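Local coordinates for putative uncharacterized protein (Dictyostelium purpureum, PDB 4R12) that probably serves as a membrane-spanning subunit of gamma-secretase, the intramembrane protease that cleaves Notch receptors and the amyloid precursor protein, with a putative part in recruiting substrates, at residues S123-W127 against Q377-P382; Q327-Q332 against Y407-Y412. All blocks are in the same frame, centred on the assembly; numbering follows the deposited sequence.

Interaction 1 of 2, residues S123-W127 against Q377-P382; sequences SNLEW and QTELPP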
# COMPACT_ATOMS: atom_id res chain seq x y z
N SER A 123 -8.45 17.90 -13.43
CA SER A 123 -7.64 18.79 -12.61
C SER A 123 -6.34 19.18 -13.29
O SER A 123 -5.74 18.38 -14.01
CB SER A 123 -7.32 18.15 -11.24
OG SER A 123 -6.53 19.03 -10.45
N ASN A 124 -5.90 20.41 -13.06
CA ASN A 124 -4.59 20.87 -13.52
C ASN A 124 -3.55 20.90 -12.41
O ASN A 124 -2.41 21.33 -12.62
CB ASN A 124 -4.72 22.27 -14.14
CG ASN A 124 -5.38 22.23 -15.50
OD1 ASN A 124 -5.06 21.38 -16.32
ND2 ASN A 124 -6.31 23.15 -15.74
N LEU A 125 -3.95 20.45 -11.22
CA LEU A 125 -3.02 20.43 -10.10
C LEU A 125 -2.02 19.29 -10.26
O LEU A 125 -2.31 18.29 -10.91
CB LEU A 125 -3.76 20.28 -8.77
CG LEU A 125 -4.78 21.34 -8.37
CD1 LEU A 125 -5.30 21.04 -6.97
CD2 LEU A 125 -4.18 22.74 -8.45
N GLU A 126 -0.84 19.48 -9.67
CA GLU A 126 0.16 18.44 -9.57
C GLU A 126 0.54 18.30 -8.11
O GLU A 126 1.32 19.11 -7.59
CB GLU A 126 1.39 18.76 -10.40
CG GLU A 126 1.10 18.93 -11.88
CD GLU A 126 2.37 19.01 -12.71
OE1 GLU A 126 3.43 19.37 -12.15
OE2 GLU A 126 2.30 18.72 -13.93
N TRP A 127 -0.02 17.28 -7.45
CA TRP A 127 0.19 17.06 -6.02
C TRP A 127 1.59 16.51 -5.73
O TRP A 127 2.13 16.71 -4.64
CB TRP A 127 -0.88 16.10 -5.48
CG TRP A 127 -2.24 16.73 -5.42
CD1 TRP A 127 -3.25 16.62 -6.34
CD2 TRP A 127 -2.74 17.57 -4.37
NE1 TRP A 127 -4.35 17.36 -5.92
CE2 TRP A 127 -4.05 17.94 -4.71
CE3 TRP A 127 -2.19 18.04 -3.17
CZ2 TRP A 127 -4.83 18.77 -3.90
CZ3 TRP A 127 -2.96 18.85 -2.36
CH2 TRP A 127 -4.27 19.21 -2.72
N GLN A 377 -5.79 24.89 -0.78
CA GLN A 377 -6.20 24.29 -2.04
C GLN A 377 -7.71 24.12 -2.06
O GLN A 377 -8.34 23.90 -1.03
CB GLN A 377 -5.47 22.95 -2.25
CG GLN A 377 -3.95 23.11 -2.36
CD GLN A 377 -3.54 24.16 -3.42
OE1 GLN A 377 -3.01 25.22 -3.08
NE2 GLN A 377 -3.80 23.87 -4.68
N THR A 378 -8.29 24.25 -3.25
CA THR A 378 -9.74 24.16 -3.40
C THR A 378 -10.20 22.83 -3.98
O THR A 378 -11.39 22.65 -4.26
CB THR A 378 -10.27 25.30 -4.27
OG1 THR A 378 -9.53 25.35 -5.50
CG2 THR A 378 -10.14 26.61 -3.54
N GLU A 379 -9.25 21.92 -4.17
CA GLU A 379 -9.53 20.53 -4.53
C GLU A 379 -8.93 19.63 -3.45
O GLU A 379 -7.83 19.89 -2.97
CB GLU A 379 -8.94 20.17 -5.90
CG GLU A 379 -9.48 20.97 -7.07
CD GLU A 379 -8.91 20.48 -8.40
OE1 GLU A 379 -8.17 19.47 -8.40
OE2 GLU A 379 -9.21 21.10 -9.45
N LEU A 380 -9.66 18.59 -3.05
CA LEU A 380 -9.08 17.56 -2.19
C LEU A 380 -7.90 16.89 -2.90
O LEU A 380 -7.90 16.79 -4.13
CB LEU A 380 -10.11 16.50 -1.82
CG LEU A 380 -11.21 16.79 -0.81
CD1 LEU A 380 -11.88 15.47 -0.51
CD2 LEU A 380 -10.67 17.41 0.48
N PRO A 381 -6.90 16.44 -2.13
CA PRO A 381 -5.81 15.65 -2.71
C PRO A 381 -6.31 14.24 -3.00
O PRO A 381 -7.38 13.89 -2.51
CB PRO A 381 -4.75 15.64 -1.60
CG PRO A 381 -5.55 15.73 -0.33
CD PRO A 381 -6.74 16.63 -0.68
N PRO A 382 -5.56 13.45 -3.79
CA PRO A 382 -5.97 12.06 -4.02
C PRO A 382 -6.22 11.35 -2.70
O PRO A 382 -5.32 11.30 -1.86
CB PRO A 382 -4.77 11.45 -4.75
CG PRO A 382 -4.04 12.59 -5.34
CD PRO A 382 -4.28 13.77 -4.44
O HOH W 1 -7.21 22.12 -11.64
O HOH W 2 -7.09 17.65 -6.79
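Trp127 lays one face of its indole over the Pro381-Pro382 pair, and this is the tight half of the contact. Pro381 CB stands 3.6 Å from the centroid of the six-membered ring, only 4° off its normal, while Pro382 CD sits 3.7 Å from the centroid of the five-membered ring, giving two CH-pi contacts side by side. At the rim, Glu379 O lies near the ring plane, 3.3 Å from Trp127 CZ2. Tyr112 and Tyr405 add edge-to-face contacts to the indole.

The other half is wetter. With chi1 at 180° the Ser123 hydroxyl swings away from its own N, where it donates to the syn side of Glu379 OE1 at 2.7 Å; it also accepts from Leu125 N at 3.0 Å, closing an ST turn. One water accepts a hydrogen bond from Trp127 NE1 and donates to Glu379 OE1 and Leu380 O; a second links Asn124 N to Glu379 OE2. Here Leu125 and Gln377 are partly exposed, and the methyl Leu125 CD1 lies beside Glu379 OE1, 3.6 Å away, and near the Gln377 amide.

A small-lobe loop thus inserts an aromatic residue against a large-lobe loop with two consecutive prolines, consistent with the lid known to reach over the large lobe in nicastrins.

Interaction 2 of 2, residues Q327-Q332 against Y407-Y412; sequences QIGRAQ and YSNPYY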
# COMPACT_ATOMS: atom_id res chain seq x y z
N GLN A 327 -1.09 10.27 4.39
CA GLN A 327 0.29 10.78 4.55
C GLN A 327 0.41 11.74 5.74
O GLN A 327 0.22 12.95 5.61
CB GLN A 327 0.78 11.44 3.26
CG GLN A 327 0.65 10.54 2.03
CD GLN A 327 1.54 10.99 0.87
OE1 GLN A 327 2.67 10.52 0.72
NE2 GLN A 327 1.04 11.92 0.06
N ILE A 328 0.73 11.18 6.91
CA ILE A 328 0.76 12.00 8.14
C ILE A 328 2.06 11.86 8.92
O ILE A 328 2.16 12.31 10.08
CB ILE A 328 -0.44 11.64 9.07
CG1 ILE A 328 -0.39 10.17 9.51
CG2 ILE A 328 -1.77 11.97 8.38
CD1 ILE A 328 -1.42 9.84 10.61
N GLY A 329 3.08 11.28 8.28
CA GLY A 329 4.34 10.97 8.94
C GLY A 329 5.46 11.97 8.68
O GLY A 329 6.58 11.83 9.20
N ARG A 330 5.17 12.98 7.88
CA ARG A 330 6.14 14.05 7.68
C ARG A 330 5.55 15.41 7.97
O ARG A 330 5.70 16.32 7.16
CB ARG A 330 6.68 14.05 6.26
CG ARG A 330 7.81 13.11 6.06
CD ARG A 330 8.36 13.21 4.64
NE ARG A 330 9.26 14.33 4.45
CZ ARG A 330 10.57 14.30 4.70
NH1 ARG A 330 11.13 13.21 5.20
NH2 ARG A 330 11.31 15.38 4.45
N ALA A 331 4.90 15.55 9.11
CA ALA A 331 4.40 16.85 9.52
C ALA A 331 5.54 17.88 9.44
O ALA A 331 6.69 17.56 9.74
CB ALA A 331 3.81 16.78 10.91
N GLN A 332 5.20 19.09 8.99
CA GLN A 332 6.15 20.17 8.72
C GLN A 332 6.41 21.06 9.93
O GLN A 332 5.47 21.56 10.54
CB GLN A 332 5.63 21.06 7.59
CG GLN A 332 5.42 20.34 6.29
CD GLN A 332 6.72 19.84 5.71
OE1 GLN A 332 7.43 20.57 5.02
NE2 GLN A 332 7.04 18.58 5.99
N TYR A 407 3.06 17.54 -2.08
CA TYR A 407 3.37 16.49 -1.10
C TYR A 407 4.62 16.82 -0.28
O TYR A 407 5.62 17.28 -0.82
CB TYR A 407 3.60 15.14 -1.81
CG TYR A 407 2.37 14.38 -2.25
CD1 TYR A 407 1.09 14.76 -1.86
CD2 TYR A 407 2.50 13.23 -3.04
CE1 TYR A 407 -0.03 14.03 -2.27
CE2 TYR A 407 1.39 12.50 -3.44
CZ TYR A 407 0.12 12.91 -3.06
OH TYR A 407 -0.97 12.17 -3.46
N SER A 408 4.56 16.57 1.03
CA SER A 408 5.77 16.65 1.84
C SER A 408 6.66 15.41 1.60
O SER A 408 7.89 15.50 1.67
CB SER A 408 5.40 16.78 3.32
OG SER A 408 4.67 18.00 3.52
N ASN A 409 6.04 14.27 1.35
CA ASN A 409 6.75 13.05 0.95
C ASN A 409 7.65 13.28 -0.28
O ASN A 409 7.15 13.46 -1.38
CB ASN A 409 5.73 11.94 0.65
CG ASN A 409 6.37 10.55 0.54
OD1 ASN A 409 7.59 10.41 0.50
ND2 ASN A 409 5.52 9.52 0.45
N PRO A 410 8.98 13.25 -0.09
CA PRO A 410 9.90 13.46 -1.21
C PRO A 410 10.20 12.18 -2.00
O PRO A 410 10.90 12.23 -3.01
CB PRO A 410 11.16 13.99 -0.53
CG PRO A 410 11.15 13.32 0.81
CD PRO A 410 9.70 13.16 1.20
N TYR A 411 9.66 11.06 -1.55
CA TYR A 411 9.91 9.78 -2.20
C TYR A 411 8.62 9.01 -2.43
O TYR A 411 8.56 7.81 -2.17
CB TYR A 411 10.90 8.94 -1.36
CG TYR A 411 12.27 9.57 -1.33
CD1 TYR A 411 13.04 9.65 -2.48
CD2 TYR A 411 12.78 10.10 -0.16
CE1 TYR A 411 14.30 10.24 -2.46
CE2 TYR A 411 14.04 10.70 -0.13
CZ TYR A 411 14.79 10.77 -1.28
OH TYR A 411 16.04 11.36 -1.26
N TYR A 412 7.60 9.69 -2.94
CA TYR A 412 6.31 9.05 -3.10
C TYR A 412 6.36 7.88 -4.10
O TYR A 412 6.80 8.04 -5.23
CB TYR A 412 5.25 10.06 -3.55
CG TYR A 412 3.88 9.45 -3.62
CD1 TYR A 412 3.44 8.82 -4.78
CD2 TYR A 412 3.04 9.47 -2.52
CE1 TYR A 412 2.18 8.23 -4.84
CE2 TYR A 412 1.78 8.89 -2.56
CZ TYR A 412 1.36 8.27 -3.73
OH TYR A 412 0.12 7.68 -3.79
O HOH W 3 9.41 17.13 4.12
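Asn409 ND2 is held by two acceptors: Gln327 OE1 at 3.0 Å, and the carboxylate of Asp417 outside the two segments. The bond to Gln327 is straight, with an N-H...O angle of 164°, and lies in the asparagine's amide plane. Both loops belong to the large lobe, whose alpha/beta fold is related to zinc exopeptidases, and follow the neighbouring parallel strands 319-325 and 397-401.

The Gln327 chain, extended beyond CG, carries its amide between two tyrosines. NE2 stands above the centre of the Tyr407 ring, 3.3 Å from CE1 of that ring, with the amide nearly perpendicular to it, whereas OE1 lies at the edge of the Tyr412 ring, 3.4 Å from its CD2. Were Gln327 shortened to an alanine, Asn409 ND2 would probably lose one of its two acceptors and the Tyr407 face the amide over its centre.

Asn409 OD1 accepts from Tyr411 N at 3.0 Å in an Asx turn. Asn421 donates through ND2 to Asn409 OD1 and accepts from Arg330 NH1 at its backbone O. The Arg330 chain bends at chi3 (81°), presenting one guanidinium face to Pro410 CD, 3.5 Å from NE; NE makes a weak hydrogen bond to Ser408 O. Among the partly exposed residues, Gln332 NE2 donates to Arg330 O at 2.9 Å, and a water accepts from Arg330 NH2 at 2.6 Å.

Overall arrangement
The centres of interactions 1 and 2 are about 16 Å apart, on the same side of the chain's centre, and their segments alternate along the chain: 123-127, 327-332, 377-382, 407-412. Interaction 1 joins the small lobe to the large one; interaction 2 lies within the large lobe, between loops that follow strands 319-325 and 397-401. They meet directly, since Trp127 O lies 2.8 Å from Tyr407 N, a probable hydrogen bond, and Pro382 CG packs 3.6 Å from Tyr407 OH. The small-lobe loop therefore touches two large-lobe loops, 377-382 and 407-412, the second of which interaction 2 holds to a third.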